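Local atomic coordinates of Cif-like 1 (PDB entry 7JQY), a protein that probably hydrolyses epoxides as a Cif-like enzyme of the alpha/beta hydrolase fold, and assembles as an octamer. Residues T63-M68 with A209-A214; D97-A102 with A133-T138; I167-L172 with E226-F231; D193-R198 with L286-P291. The protein carries 1 engineered substitution. All blocks are in the same frame, centred on the assembly; numbering follows the deposited sequence.

Contact 1 of 4, residues T63-M68 with A209-A214; sequences TWRHVM and AVYADA
The helical cap of the alpha/beta hydrolase fold meets the core here, where Tyr211 of a cap helix reaches down to Thr63 and Arg65 in a core loop. The phenol oxygen makes the contact. Tyr211 OH lies 3.2 Å from Thr63 OG1, a weak and unsettled hydrogen bond, since Thr63 OG1 can also make a weak bond to Asp288 OD2. Tyr211 OH lies 3.1 Å from Arg65 NH1, near the guanidinium plane and at its edge. The phenol ring is turned 65° from that plane. On the ring edge, Tyr211 CE1 is 3.9 Å from Thr63 N, which lies in the ring plane. Tyr211 CG stands anti to the carbonyl carbon (chi1 -51°), which sends the ring off the helix toward the loop. The stronger polar partners lie outside the two segments. Tyr211 OH hydrogen-bonds to Asp288 OD1, and Arg65 NH2 forms a salt bridge with the same oxygen. The buried Asp288 carboxylate probably gathers the phenol and the arginine round its negative charge. Arg65 NH1 bonds to Tyr62 O. Segment 63-68 ends the loop from strand 50-54 to helix 68-73, with Trp64 resting on Leu53 and Val67 on helix 291-303. Helix 205-215 is backed by helix 187-198, where Ala212 touches Ile191.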
loop_
_atom_site.group_PDB
_atom_site.type_symbol
_atom_site.label_atom_id
_atom_site.label_comp_id
_atom_site.label_asym_id
_atom_site.label_seq_id
_atom_site.Cartn_x
_atom_site.Cartn_y
_atom_site.Cartn_z
ATOM N N THR B 63 17.839 -9.081 -24.687
ATOM C CA THR B 63 17.272 -8.640 -25.954
ATOM C C THR B 63 17.923 -9.317 -27.156
ATOM O O THR B 63 17.306 -9.370 -28.224
ATOM C CB THR B 63 17.354 -7.111 -26.074
ATOM O OG1 THR B 63 16.463 -6.675 -27.101
ATOM C CG2 THR B 63 18.759 -6.641 -26.409
ATOM N N TRP B 64 19.118 -9.878 -26.999
ATOM C CA TRP B 64 19.840 -10.551 -28.071
ATOM C C TRP B 64 19.558 -12.045 -28.124
ATOM O O TRP B 64 20.277 -12.771 -28.817
ATOM C CB TRP B 64 21.348 -10.322 -27.919
ATOM C CG TRP B 64 21.710 -8.870 -27.828
ATOM C CD1 TRP B 64 22.068 -8.189 -26.713
ATOM C CD2 TRP B 64 21.729 -7.923 -28.899
ATOM N NE1 TRP B 64 22.322 -6.879 -27.014
ATOM C CE2 TRP B 64 22.121 -6.686 -28.353
ATOM C CE3 TRP B 64 21.453 -7.999 -30.271
ATOM C CZ2 TRP B 64 22.242 -5.528 -29.129
ATOM C CZ3 TRP B 64 21.577 -6.844 -31.044
ATOM C CH2 TRP B 64 21.964 -5.630 -30.470
ATOM N N ARG B 65 18.529 -12.511 -27.413
ATOM C CA ARG B 65 18.320 -13.946 -27.239
ATOM C C ARG B 65 18.117 -14.677 -28.560
ATOM O O ARG B 65 18.512 -15.844 -28.682
ATOM C CB ARG B 65 17.123 -14.184 -26.327
ATOM C CG ARG B 65 15.821 -13.674 -26.892
ATOM C CD ARG B 65 14.783 -13.535 -25.806
ATOM N NE ARG B 65 13.554 -12.955 -26.325
ATOM C CZ ARG B 65 13.338 -11.653 -26.434
ATOM N NH1 ARG B 65 14.278 -10.790 -26.051
ATOM N NH2 ARG B 65 12.180 -11.218 -26.931
ATOM N N HIS B 66 17.522 -14.017 -29.557
ATOM C CA HIS B 66 17.265 -14.645 -30.843
ATOM C C HIS B 66 18.378 -14.410 -31.844
ATOM O O HIS B 66 18.331 -14.978 -32.938
ATOM C CB HIS B 66 15.954 -14.125 -31.448
ATOM C CG HIS B 66 14.743 -14.451 -30.632
ATOM N ND1 HIS B 66 14.349 -15.747 -30.377
ATOM C CD2 HIS B 66 13.843 -13.650 -30.010
ATOM C CE1 HIS B 66 13.255 -15.730 -29.634
ATOM N NE2 HIS B 66 12.927 -14.471 -29.401
ATOM N N VAL B 67 19.387 -13.620 -31.482
ATOM C CA VAL B 67 20.504 -13.332 -32.366
ATOM C C VAL B 67 21.749 -14.130 -31.987
ATOM O O VAL B 67 22.450 -14.632 -32.864
ATOM C CB VAL B 67 20.785 -11.814 -32.360
ATOM C CG1 VAL B 67 22.091 -11.504 -33.071
ATOM C CG2 VAL B 67 19.631 -11.060 -33.033
ATOM N N MET B 68 22.010 -14.302 -30.689
ATOM C CA MET B 68 23.239 -14.976 -30.260
ATOM C C MET B 68 23.379 -16.417 -30.743
ATOM O O MET B 68 24.524 -16.832 -31.006
ATOM C CB MET B 68 23.351 -14.923 -28.730
ATOM C CG MET B 68 23.265 -13.519 -28.184
ATOM S SD MET B 68 22.694 -13.454 -26.476
ATOM C CE MET B 68 24.020 -14.332 -25.650
ATOM N N ALA B 209 8.406 -8.263 -19.601
ATOM C CA ALA B 209 8.477 -8.285 -18.139
ATOM C C ALA B 209 9.858 -8.702 -17.639
ATOM O O ALA B 209 10.254 -8.332 -16.529
ATOM C CB ALA B 209 7.404 -9.216 -17.573
ATOM N N VAL B 210 10.606 -9.460 -18.439
ATOM C CA VAL B 210 11.977 -9.785 -18.066
ATOM C C VAL B 210 12.802 -8.511 -17.934
ATOM O O VAL B 210 13.559 -8.339 -16.966
ATOM C CB VAL B 210 12.584 -10.741 -19.104
ATOM C CG1 VAL B 210 14.065 -10.959 -18.827
ATOM C CG2 VAL B 210 11.813 -12.052 -19.120
ATOM N N TYR B 211 12.655 -7.588 -18.894
ATOM C CA TYR B 211 13.310 -6.287 -18.779
ATOM C C TYR B 211 12.775 -5.511 -17.582
ATOM O O TYR B 211 13.545 -4.993 -16.765
ATOM C CB TYR B 211 13.100 -5.461 -20.050
ATOM C CG TYR B 211 13.432 -6.124 -21.362
ATOM C CD1 TYR B 211 14.638 -6.803 -21.549
ATOM C CD2 TYR B 211 12.556 -6.022 -22.439
ATOM C CE1 TYR B 211 14.942 -7.393 -22.765
ATOM C CE2 TYR B 211 12.849 -6.600 -23.657
ATOM C CZ TYR B 211 14.043 -7.277 -23.825
ATOM O OH TYR B 211 14.324 -7.852 -25.042
ATOM N N ALA B 212 11.449 -5.401 -17.474
ATOM C CA ALA B 212 10.860 -4.588 -16.414
ATOM C C ALA B 212 11.288 -5.083 -15.034
ATOM O O ALA B 212 11.558 -4.273 -14.137
ATOM C CB ALA B 212 9.336 -4.569 -16.550
ATOM N N ASP B 213 11.350 -6.408 -14.836
ATOM C CA ASP B 213 11.775 -6.937 -13.536
ATOM C C ASP B 213 13.243 -6.626 -13.242
ATOM O O ASP B 213 13.617 -6.443 -12.078
ATOM C CB ASP B 213 11.497 -8.444 -13.455
ATOM C CG ASP B 213 9.995 -8.762 -13.483
ATOM O OD1 ASP B 213 9.162 -7.811 -13.506
ATOM O OD2 ASP B 213 9.645 -9.959 -13.503
ATOM N N ALA B 214 14.093 -6.570 -14.263
ATOM C CA ALA B 214 15.472 -6.170 -14.012
ATOM C C ALA B 214 15.549 -4.735 -13.492
ATOM O O ALA B 214 16.318 -4.442 -12.569
ATOM C CB ALA B 214 16.302 -6.334 -15.280
#

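Contact 2 of 4, residues D97-A102 with A133-T138; sequences DKASMA and AAQWPT
Gln135 stretches its side chain across to Ala99 and Ala102, while the indole of Trp136 lies alongside. The Gln135 chain is extended beyond CG (chi2 163°), which carries the amide out to the first turn of helix 98-111. Gln135 NE2 points almost straight at Ala99 O, 3.5 Å away with an angle of 168° at the hydrogen. The bond is weak because it is long. The main bond of NE2 goes to Ala131 O, one turn back in its own helix. Ala99 CB lies beside the amide, 3.9 Å from Gln135 OE1. Gln135 CB lies 3.4 Å above one face of the Trp136 indole, toward the rim. The outer corner of the indole reaches Ala102, with Trp136 CZ3 at 4.2 Å from Ala102 CB. Here the start of helix 98-111 meets the end of helix 124-135, the helix of the beta-alpha-beta crossover between strands 117-122 and 140-146. Arg106 makes a cation-pi contact with the Trp136 ring. Asp97 is the N-cap of helix 98-111. Asp97 OD2 accepts from Ser100 N at 2.9 Å, from above the carboxylate plane, and also takes Ser100 OG on its syn lone pair.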
loop_
_atom_site.group_PDB
_atom_site.type_symbol
_atom_site.label_atom_id
_atom_site.label_comp_id
_atom_site.label_asym_id
_atom_site.label_seq_id
_atom_site.Cartn_x
_atom_site.Cartn_y
_atom_site.Cartn_z
ATOM N N ASP B 97 28.532 8.349 -18.202
ATOM C CA ASP B 97 28.799 8.932 -19.515
ATOM C C ASP B 97 29.225 7.827 -20.469
ATOM O O ASP B 97 29.911 6.879 -20.072
ATOM C CB ASP B 97 29.886 9.997 -19.433
ATOM C CG ASP B 97 31.185 9.444 -18.881
ATOM O OD1 ASP B 97 31.264 9.247 -17.648
ATOM O OD2 ASP B 97 32.107 9.174 -19.681
ATOM N N LYS B 98 28.817 7.947 -21.734
ATOM C CA LYS B 98 28.959 6.814 -22.642
ATOM C C LYS B 98 30.417 6.513 -22.970
ATOM O O LYS B 98 30.772 5.346 -23.181
ATOM C CB LYS B 98 28.156 7.074 -23.919
ATOM C CG LYS B 98 26.692 7.421 -23.653
ATOM C CD LYS B 98 26.094 6.465 -22.612
ATOM C CE LYS B 98 24.839 7.028 -21.965
ATOM N NZ LYS B 98 25.071 8.222 -21.105
ATOM N N ALA B 99 31.278 7.536 -23.015
ATOM C CA ALA B 99 32.692 7.290 -23.302
ATOM C C ALA B 99 33.324 6.421 -22.218
ATOM O O ALA B 99 34.091 5.498 -22.516
ATOM C CB ALA B 99 33.449 8.609 -23.443
ATOM N N SER B 100 33.026 6.709 -20.956
ATOM C CA SER B 100 33.578 5.893 -19.882
ATOM C C SER B 100 32.978 4.493 -19.883
ATOM O O SER B 100 33.677 3.518 -19.592
ATOM C CB SER B 100 33.338 6.573 -18.536
ATOM O OG SER B 100 34.205 7.681 -18.389
ATOM N N MET B 101 31.696 4.373 -20.223
ATOM C CA MET B 101 31.080 3.054 -20.302
ATOM C C MET B 101 31.708 2.213 -21.400
ATOM O O MET B 101 31.778 0.985 -21.276
ATOM C CB MET B 101 29.579 3.200 -20.534
ATOM C CG MET B 101 28.871 3.783 -19.347
ATOM S SD MET B 101 27.106 3.906 -19.593
ATOM C CE MET B 101 26.680 2.210 -19.995
ATOM N N ALA B 102 32.159 2.847 -22.482
ATOM C CA ALA B 102 32.917 2.115 -23.488
ATOM C C ALA B 102 34.205 1.561 -22.894
ATOM O O ALA B 102 34.634 0.462 -23.258
ATOM C CB ALA B 102 33.203 3.004 -24.694
ATOM N N ALA B 133 34.420 2.689 -30.718
ATOM C CA ALA B 133 35.102 2.804 -32.002
ATOM C C ALA B 133 35.832 4.131 -32.137
ATOM O O ALA B 133 36.895 4.189 -32.764
ATOM C CB ALA B 133 34.105 2.631 -33.146
ATOM N N ALA B 134 35.300 5.199 -31.541
ATOM C CA ALA B 134 35.951 6.499 -31.670
ATOM C C ALA B 134 37.243 6.548 -30.865
ATOM O O ALA B 134 38.228 7.155 -31.303
ATOM C CB ALA B 134 35.006 7.614 -31.226
ATOM N N GLN B 135 37.264 5.906 -29.692
ATOM C CA GLN B 135 38.437 5.955 -28.823
ATOM C C GLN B 135 39.504 4.932 -29.197
ATOM O O GLN B 135 40.695 5.191 -28.989
ATOM C CB GLN B 135 38.019 5.762 -27.365
ATOM C CG GLN B 135 37.519 7.032 -26.703
ATOM C CD GLN B 135 36.747 6.756 -25.435
ATOM O OE1 GLN B 135 37.004 7.360 -24.388
ATOM N NE2 GLN B 135 35.789 5.840 -25.518
ATOM N N TRP B 136 39.120 3.767 -29.714
ATOM C CA TRP B 136 40.075 2.716 -30.074
ATOM C C TRP B 136 39.704 2.152 -31.438
ATOM O O TRP B 136 39.330 0.981 -31.568
ATOM C CB TRP B 136 40.116 1.629 -28.995
ATOM C CG TRP B 136 40.382 2.218 -27.642
ATOM C CD1 TRP B 136 41.591 2.598 -27.142
ATOM C CD2 TRP B 136 39.412 2.540 -26.634
ATOM N NE1 TRP B 136 41.440 3.128 -25.883
ATOM C CE2 TRP B 136 40.111 3.103 -25.548
ATOM C CE3 TRP B 136 38.024 2.390 -26.538
ATOM C CZ2 TRP B 136 39.471 3.522 -24.383
ATOM C CZ3 TRP B 136 37.391 2.815 -25.385
ATOM C CH2 TRP B 136 38.115 3.374 -24.324
ATOM N N PRO B 137 39.843 2.958 -32.494
ATOM C CA PRO B 137 39.363 2.528 -33.821
ATOM C C PRO B 137 40.062 1.296 -34.374
ATOM O O PRO B 137 39.435 0.518 -35.107
ATOM C CB PRO B 137 39.623 3.757 -34.705
ATOM C CG PRO B 137 39.970 4.884 -33.765
ATOM C CD PRO B 137 40.519 4.266 -32.534
ATOM N N THR B 138 41.349 1.100 -34.076
ATOM C CA THR B 138 42.041 -0.083 -34.581
ATOM C C THR B 138 41.453 -1.364 -34.004
ATOM O O THR B 138 41.558 -2.430 -34.623
ATOM C CB THR B 138 43.544 0.014 -34.302
ATOM O OG1 THR B 138 43.778 0.017 -32.890
ATOM C CG2 THR B 138 44.114 1.298 -34.914
#

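Contact 3 of 4, residues I167-L172 with E226-F231; sequences IWHFGL and ELYRAF
Ring packing joins Phe170 and His169 to Tyr228 and Phe231. Phe170 is the centre of this aromatic cluster. The edge of Phe231 points at its face, with planes at 55° and Phe231 CE2 3.7 Å from Phe170 CE2. Ile167 CB lies over the opposite face of Phe170, which is thus held between two side chains. Tyr228 makes an offset edge-to-face pair with Phe170, planes at 70°, and Phe170 CE1 sits 3.9 Å from Tyr228 CE1. His169 meets Tyr228 obliquely, His169 CD2 to Tyr228 CE1 at 3.9 Å. The His169 CG stands between the backbone N and the carbonyl carbon (chi1 61°), which swings the imidazole round to Tyr228. The contact joins cap helix 169-173 to the end of helix 220-229 and the start of helix 231-241, where Phe231 reaches core helix 124-135. The Tyr228 side chain approaches, without touching, the probable nucleophile elbow after strand 117-122. Polar bridging comes from one water, 3.1 Å from His169 NE2 and 2.7 Å from Tyr228 OH. It lies at the edge of both rings. The ionic pair within 226-231 is Arg229 NH1 with Glu226 OE2, 2.9 Å apart, the nitrogen above the carboxylate plane. Glu180 also bridges Arg229. Leu172 packs on Trp168 of a neighbouring subunit.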
loop_
_atom_site.group_PDB
_atom_site.type_symbol
_atom_site.label_atom_id
_atom_site.label_comp_id
_atom_site.label_asym_id
_atom_site.label_seq_id
_atom_site.Cartn_x
_atom_site.Cartn_y
_atom_site.Cartn_z
ATOM N N ILE B 167 10.787 11.317 -27.727
ATOM C CA ILE B 167 11.800 11.518 -26.698
ATOM C C ILE B 167 11.210 12.337 -25.560
ATOM O O ILE B 167 11.940 13.009 -24.825
ATOM C CB ILE B 167 13.067 12.182 -27.278
ATOM C CG1 ILE B 167 12.743 13.549 -27.880
ATOM C CG2 ILE B 167 13.697 11.291 -28.340
ATOM C CD1 ILE B 167 13.974 14.388 -28.168
ATOM N N TRP B 168 9.890 12.246 -25.372
ATOM C CA TRP B 168 9.249 12.927 -24.252
ATOM C C TRP B 168 9.901 12.564 -22.923
ATOM O O TRP B 168 9.944 13.387 -22.000
ATOM C CB TRP B 168 7.760 12.570 -24.206
ATOM C CG TRP B 168 7.489 11.146 -23.759
ATOM C CD1 TRP B 168 7.297 10.055 -24.560
ATOM C CD2 TRP B 168 7.403 10.666 -22.405
ATOM N NE1 TRP B 168 7.096 8.929 -23.793
ATOM C CE2 TRP B 168 7.158 9.276 -22.469
ATOM C CE3 TRP B 168 7.514 11.274 -21.149
ATOM C CZ2 TRP B 168 7.013 8.489 -21.328
ATOM C CZ3 TRP B 168 7.376 10.486 -20.012
ATOM C CH2 TRP B 168 7.125 9.110 -20.113
ATOM N N HIS B 169 10.416 11.339 -22.814
ATOM C CA HIS B 169 10.908 10.806 -21.554
ATOM C C HIS B 169 12.294 11.317 -21.189
ATOM O O HIS B 169 12.735 11.086 -20.059
ATOM C CB HIS B 169 10.893 9.274 -21.614
ATOM C CG HIS B 169 11.761 8.705 -22.691
ATOM N ND1 HIS B 169 11.482 8.855 -24.034
ATOM C CD2 HIS B 169 12.905 7.980 -22.621
ATOM C CE1 HIS B 169 12.422 8.256 -24.745
ATOM N NE2 HIS B 169 13.297 7.716 -23.911
ATOM N N PHE B 170 12.990 11.984 -22.112
ATOM C CA PHE B 170 14.290 12.562 -21.791
ATOM C C PHE B 170 14.180 13.507 -20.602
ATOM O O PHE B 170 15.015 13.482 -19.689
ATOM C CB PHE B 170 14.858 13.305 -23.004
ATOM C CG PHE B 170 15.486 12.410 -24.042
ATOM C CD1 PHE B 170 15.135 11.072 -24.139
ATOM C CD2 PHE B 170 16.428 12.912 -24.924
ATOM C CE1 PHE B 170 15.715 10.253 -25.094
ATOM C CE2 PHE B 170 17.014 12.099 -25.877
ATOM C CZ PHE B 170 16.657 10.768 -25.964
ATOM N N GLY B 171 13.161 14.369 -20.609
ATOM C CA GLY B 171 12.982 15.290 -19.498
ATOM C C GLY B 171 12.771 14.579 -18.171
ATOM O O GLY B 171 13.476 14.841 -17.195
ATOM N N LEU B 172 11.785 13.676 -18.116
ATOM C CA LEU B 172 11.476 12.988 -16.867
ATOM C C LEU B 172 12.681 12.215 -16.354
ATOM O O LEU B 172 13.029 12.299 -15.174
ATOM C CB LEU B 172 10.282 12.050 -17.056
ATOM C CG LEU B 172 10.052 11.096 -15.879
ATOM C CD1 LEU B 172 9.668 11.870 -14.629
ATOM C CD2 LEU B 172 9.003 10.036 -16.201
ATOM N N GLU B 226 20.624 7.673 -14.813
ATOM C CA GLU B 226 21.892 8.389 -14.886
ATOM C C GLU B 226 22.517 8.326 -16.276
ATOM O O GLU B 226 23.341 9.186 -16.615
ATOM C CB GLU B 226 22.875 7.825 -13.854
ATOM C CG GLU B 226 22.479 8.069 -12.399
ATOM C CD GLU B 226 22.535 9.533 -11.998
ATOM O OE1 GLU B 226 23.371 10.275 -12.558
ATOM O OE2 GLU B 226 21.743 9.948 -11.123
ATOM N N LEU B 227 22.160 7.326 -17.083
ATOM C CA LEU B 227 22.574 7.347 -18.480
ATOM C C LEU B 227 22.009 8.573 -19.185
ATOM O O LEU B 227 22.714 9.237 -19.953
ATOM C CB LEU B 227 22.100 6.082 -19.197
ATOM C CG LEU B 227 22.472 4.741 -18.571
ATOM C CD1 LEU B 227 21.619 3.595 -19.139
ATOM C CD2 LEU B 227 23.927 4.514 -18.841
ATOM N N TYR B 228 20.743 8.900 -18.901
ATOM C CA TYR B 228 20.071 10.060 -19.476
ATOM C C TYR B 228 20.533 11.361 -18.833
ATOM O O TYR B 228 20.561 12.406 -19.494
ATOM C CB TYR B 228 18.555 9.904 -19.328
ATOM C CG TYR B 228 17.977 8.758 -20.142
ATOM C CD1 TYR B 228 17.331 8.997 -21.345
ATOM C CD2 TYR B 228 18.077 7.437 -19.704
ATOM C CE1 TYR B 228 16.809 7.965 -22.100
ATOM C CE2 TYR B 228 17.552 6.395 -20.449
ATOM C CZ TYR B 228 16.918 6.669 -21.650
ATOM O OH TYR B 228 16.396 5.648 -22.406
ATOM N N ARG B 229 20.875 11.328 -17.544
ATOM C CA ARG B 229 21.360 12.534 -16.889
ATOM C C ARG B 229 22.749 12.907 -17.377
ATOM O O ARG B 229 23.167 14.056 -17.207
ATOM C CB ARG B 229 21.334 12.353 -15.379
ATOM C CG ARG B 229 19.930 12.362 -14.824
ATOM C CD ARG B 229 19.808 11.488 -13.585
ATOM N NE ARG B 229 18.407 11.167 -13.332
ATOM C CZ ARG B 229 17.974 10.413 -12.329
ATOM N NH1 ARG B 229 18.845 9.883 -11.458
ATOM N NH2 ARG B 229 16.670 10.180 -12.198
ATOM N N ALA B 230 23.449 11.973 -18.014
ATOM C CA ALA B 230 24.754 12.221 -18.613
ATOM C C ALA B 230 24.676 12.700 -20.065
ATOM O O ALA B 230 25.727 12.915 -20.676
ATOM C CB ALA B 230 25.608 10.953 -18.558
ATOM N N PHE B 231 23.480 12.825 -20.652
ATOM C CA PHE B 231 23.379 13.239 -22.058
ATOM C C PHE B 231 24.118 14.539 -22.376
ATOM O O PHE B 231 24.836 14.571 -23.389
ATOM C CB PHE B 231 21.907 13.344 -22.486
ATOM C CG PHE B 231 21.284 12.029 -22.870
ATOM C CD1 PHE B 231 22.053 10.878 -22.983
ATOM C CD2 PHE B 231 19.917 11.935 -23.068
ATOM C CE1 PHE B 231 21.468 9.662 -23.321
ATOM C CE2 PHE B 231 19.326 10.728 -23.407
ATOM C CZ PHE B 231 20.097 9.588 -23.532
HETATM O O HOH W 1 15.627 5.916 -25.015
#

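Contact 4 of 4, residues D193-R198 with L286-P291; sequences DFYKKR and LPDENP
Tyr195 OH donates a short hydrogen bond of 2.6 Å to Asp288 OD2 and also bonds to Gln59 NE2. The Tyr195-Asp288 bond links cap helix 187-198 of the alpha/beta hydrolase fold to the short helix 286-289, which follows the last strand of the sheet. The carboxylate stands nearly upright to the phenol, with planes 78° apart. OD2 lies in the plane of the ring, at its edge. The hydroxyl approaches OD2 from above the carboxylate plane, 47° out of it. Tyr195 chi1 is off the staggered positions at -129°, and this swing carries the hydroxyl over to Asp288. Asp288 OD1 has its own partners, among them Arg65. Glu289 OE2 is merely near Arg198 O, at 4.0 Å. The Glu289 carboxylate is gripped by backbone N-H groups. OE1 takes those of Gly283, His200 and Val201, and OE2 takes that of Trp285. The bonds from His200 and Val201 tie helix 286-289 to the chain leaving helix 187-198. Asn290 is the N-cap of the next helix, through Phe293 N. Arg198 NH2 bonds to Gln166 O. The rest of the guanidinium turns back along its own helix. Arg198 NH1 bonds to Phe194 O at 3.3 Å and lies 3.4 Å above the centre of the Phe194 ring.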
loop_
_atom_site.group_PDB
_atom_site.type_symbol
_atom_site.label_atom_id
_atom_site.label_comp_id
_atom_site.label_asym_id
_atom_site.label_seq_id
_atom_site.Cartn_x
_atom_site.Cartn_y
_atom_site.Cartn_z
ATOM N N ASP B 193 4.398 -0.242 -21.180
ATOM C CA ASP B 193 3.792 0.793 -22.005
ATOM C C ASP B 193 4.834 1.447 -22.897
ATOM O O ASP B 193 4.617 1.614 -24.104
ATOM C CB ASP B 193 3.112 1.842 -21.133
ATOM C CG ASP B 193 2.229 2.771 -21.949
ATOM O OD1 ASP B 193 1.072 2.386 -22.230
ATOM O OD2 ASP B 193 2.703 3.864 -22.324
ATOM N N PHE B 194 5.989 1.797 -22.319
ATOM C CA PHE B 194 7.065 2.367 -23.119
ATOM C C PHE B 194 7.396 1.463 -24.303
ATOM O O PHE B 194 7.525 1.931 -25.444
ATOM C CB PHE B 194 8.294 2.586 -22.237
ATOM C CG PHE B 194 9.372 3.374 -22.890
ATOM C CD1 PHE B 194 10.277 2.756 -23.740
ATOM C CD2 PHE B 194 9.484 4.738 -22.662
ATOM C CE1 PHE B 194 11.277 3.489 -24.365
ATOM C CE2 PHE B 194 10.478 5.479 -23.282
ATOM C CZ PHE B 194 11.375 4.856 -24.133
ATOM N N TYR B 195 7.451 0.175 -24.065
ATOM C CA TYR B 195 7.787 -0.749 -25.081
ATOM C C TYR B 195 6.739 -0.905 -26.146
ATOM O O TYR B 195 7.041 -0.811 -27.277
ATOM C CB TYR B 195 8.063 -2.110 -24.459
ATOM C CG TYR B 195 9.343 -2.753 -24.847
ATOM C CD1 TYR B 195 10.479 -2.513 -24.157
ATOM C CD2 TYR B 195 9.408 -3.617 -25.876
ATOM C CE1 TYR B 195 11.661 -3.108 -24.498
ATOM C CE2 TYR B 195 10.578 -4.213 -26.225
ATOM C CZ TYR B 195 11.701 -3.954 -25.522
ATOM O OH TYR B 195 12.863 -4.547 -25.848
ATOM N N LYS B 196 5.497 -1.094 -25.766
ATOM C CA LYS B 196 4.458 -1.392 -26.744
ATOM C C LYS B 196 4.134 -0.190 -27.619
ATOM O O LYS B 196 3.767 -0.362 -28.784
ATOM C CB LYS B 196 3.202 -1.892 -26.035
ATOM C CG LYS B 196 3.357 -3.274 -25.438
ATOM C CD LYS B 196 2.039 -3.730 -24.883
ATOM C CE LYS B 196 2.175 -4.553 -23.630
ATOM N NZ LYS B 196 0.945 -5.386 -23.447
ATOM N N LYS B 197 4.289 1.026 -27.095
ATOM C CA LYS B 197 4.040 2.216 -27.899
ATOM C C LYS B 197 5.033 2.356 -29.046
ATOM O O LYS B 197 4.725 3.018 -30.042
ATOM C CB LYS B 197 4.093 3.461 -27.008
ATOM C CG LYS B 197 2.745 3.862 -26.471
ATOM C CD LYS B 197 2.828 4.960 -25.437
ATOM C CE LYS B 197 1.429 5.489 -25.166
ATOM N NZ LYS B 197 0.924 5.051 -23.837
ATOM N N ARG B 198 6.200 1.725 -28.949
ATOM C CA ARG B 198 7.239 1.847 -29.960
ATOM C C ARG B 198 7.433 0.575 -30.775
ATOM O O ARG B 198 8.269 0.559 -31.684
ATOM C CB ARG B 198 8.562 2.242 -29.295
ATOM C CG ARG B 198 8.553 3.642 -28.679
ATOM C CD ARG B 198 9.709 3.816 -27.655
ATOM N NE ARG B 198 9.840 5.214 -27.256
ATOM C CZ ARG B 198 9.032 5.826 -26.399
ATOM N NH1 ARG B 198 8.028 5.163 -25.822
ATOM N NH2 ARG B 198 9.219 7.111 -26.125
ATOM N N LEU B 286 14.532 -3.754 -32.838
ATOM C CA LEU B 286 14.938 -4.693 -33.880
ATOM C C LEU B 286 15.226 -6.093 -33.357
ATOM O O LEU B 286 14.706 -7.058 -33.943
ATOM C CB LEU B 286 16.132 -4.122 -34.656
ATOM C CG LEU B 286 15.844 -3.861 -36.137
ATOM C CD1 LEU B 286 17.111 -3.405 -36.846
ATOM C CD2 LEU B 286 15.257 -5.099 -36.813
ATOM N N PRO B 287 16.028 -6.291 -32.297
ATOM C CA PRO B 287 16.266 -7.668 -31.822
ATOM C C PRO B 287 15.012 -8.373 -31.328
ATOM O O PRO B 287 14.929 -9.603 -31.432
ATOM C CB PRO B 287 17.296 -7.482 -30.697
ATOM C CG PRO B 287 17.949 -6.176 -30.985
ATOM C CD PRO B 287 16.854 -5.316 -31.562
ATOM N N ASP B 288 14.045 -7.649 -30.760
ATOM C CA ASP B 288 12.804 -8.289 -30.326
ATOM C C ASP B 288 11.855 -8.539 -31.489
ATOM O O ASP B 288 11.198 -9.587 -31.544
ATOM C CB ASP B 288 12.094 -7.435 -29.273
ATOM C CG ASP B 288 12.856 -7.361 -27.969
ATOM O OD1 ASP B 288 12.875 -8.373 -27.225
ATOM O OD2 ASP B 288 13.434 -6.290 -27.690
ATOM N N GLU B 289 11.746 -7.582 -32.411
ATOM C CA GLU B 289 10.675 -7.610 -33.398
ATOM C C GLU B 289 11.029 -8.421 -34.636
ATOM O O GLU B 289 10.215 -9.220 -35.102
ATOM C CB GLU B 289 10.305 -6.187 -33.804
ATOM C CG GLU B 289 9.672 -5.379 -32.705
ATOM C CD GLU B 289 9.244 -4.015 -33.192
ATOM O OE1 GLU B 289 8.428 -3.945 -34.151
ATOM O OE2 GLU B 289 9.735 -3.021 -32.616
ATOM N N ASN B 290 12.227 -8.225 -35.181
ATOM C CA ASN B 290 12.637 -8.869 -36.430
ATOM C C ASN B 290 14.077 -9.344 -36.311
ATOM O O ASN B 290 14.979 -8.830 -36.987
ATOM C CB ASN B 290 12.469 -7.906 -37.609
ATOM C CG ASN B 290 12.320 -8.621 -38.932
ATOM O OD1 ASN B 290 12.575 -9.823 -39.040
ATOM N ND2 ASN B 290 11.916 -7.884 -39.951
ATOM N N PRO B 291 14.332 -10.346 -35.459
ATOM C CA PRO B 291 15.692 -10.900 -35.376
ATOM C C PRO B 291 16.095 -11.674 -36.621
ATOM O O PRO B 291 17.295 -11.879 -36.844
ATOM C CB PRO B 291 15.640 -11.793 -34.129
ATOM C CG PRO B 291 14.202 -12.155 -33.981
ATOM C CD PRO B 291 13.426 -10.965 -34.471
#

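Overall arrangement
Contacts 1, 3 and 4 are buried, while contact 2 is partly buried. Contacts 1 and 4 both fasten the cap to the core. They are joined through Asp288, whose two oxygens serve different partners, and their centres are about 11 Å apart. Contact 3 runs from the cap to the start of helix 231-241 and is built mainly of aromatic rings, where contacts 1 and 4 are polar. It borders contact 4, where His169 packs on Phe194 and Arg198. Contact 2 pairs two core helices near the sheet through alanines, an indole and one weak amide bond. It lies across the chain's centre from contacts 1 and 4, but Lys98 NZ reaches Leu227 O of contact 3.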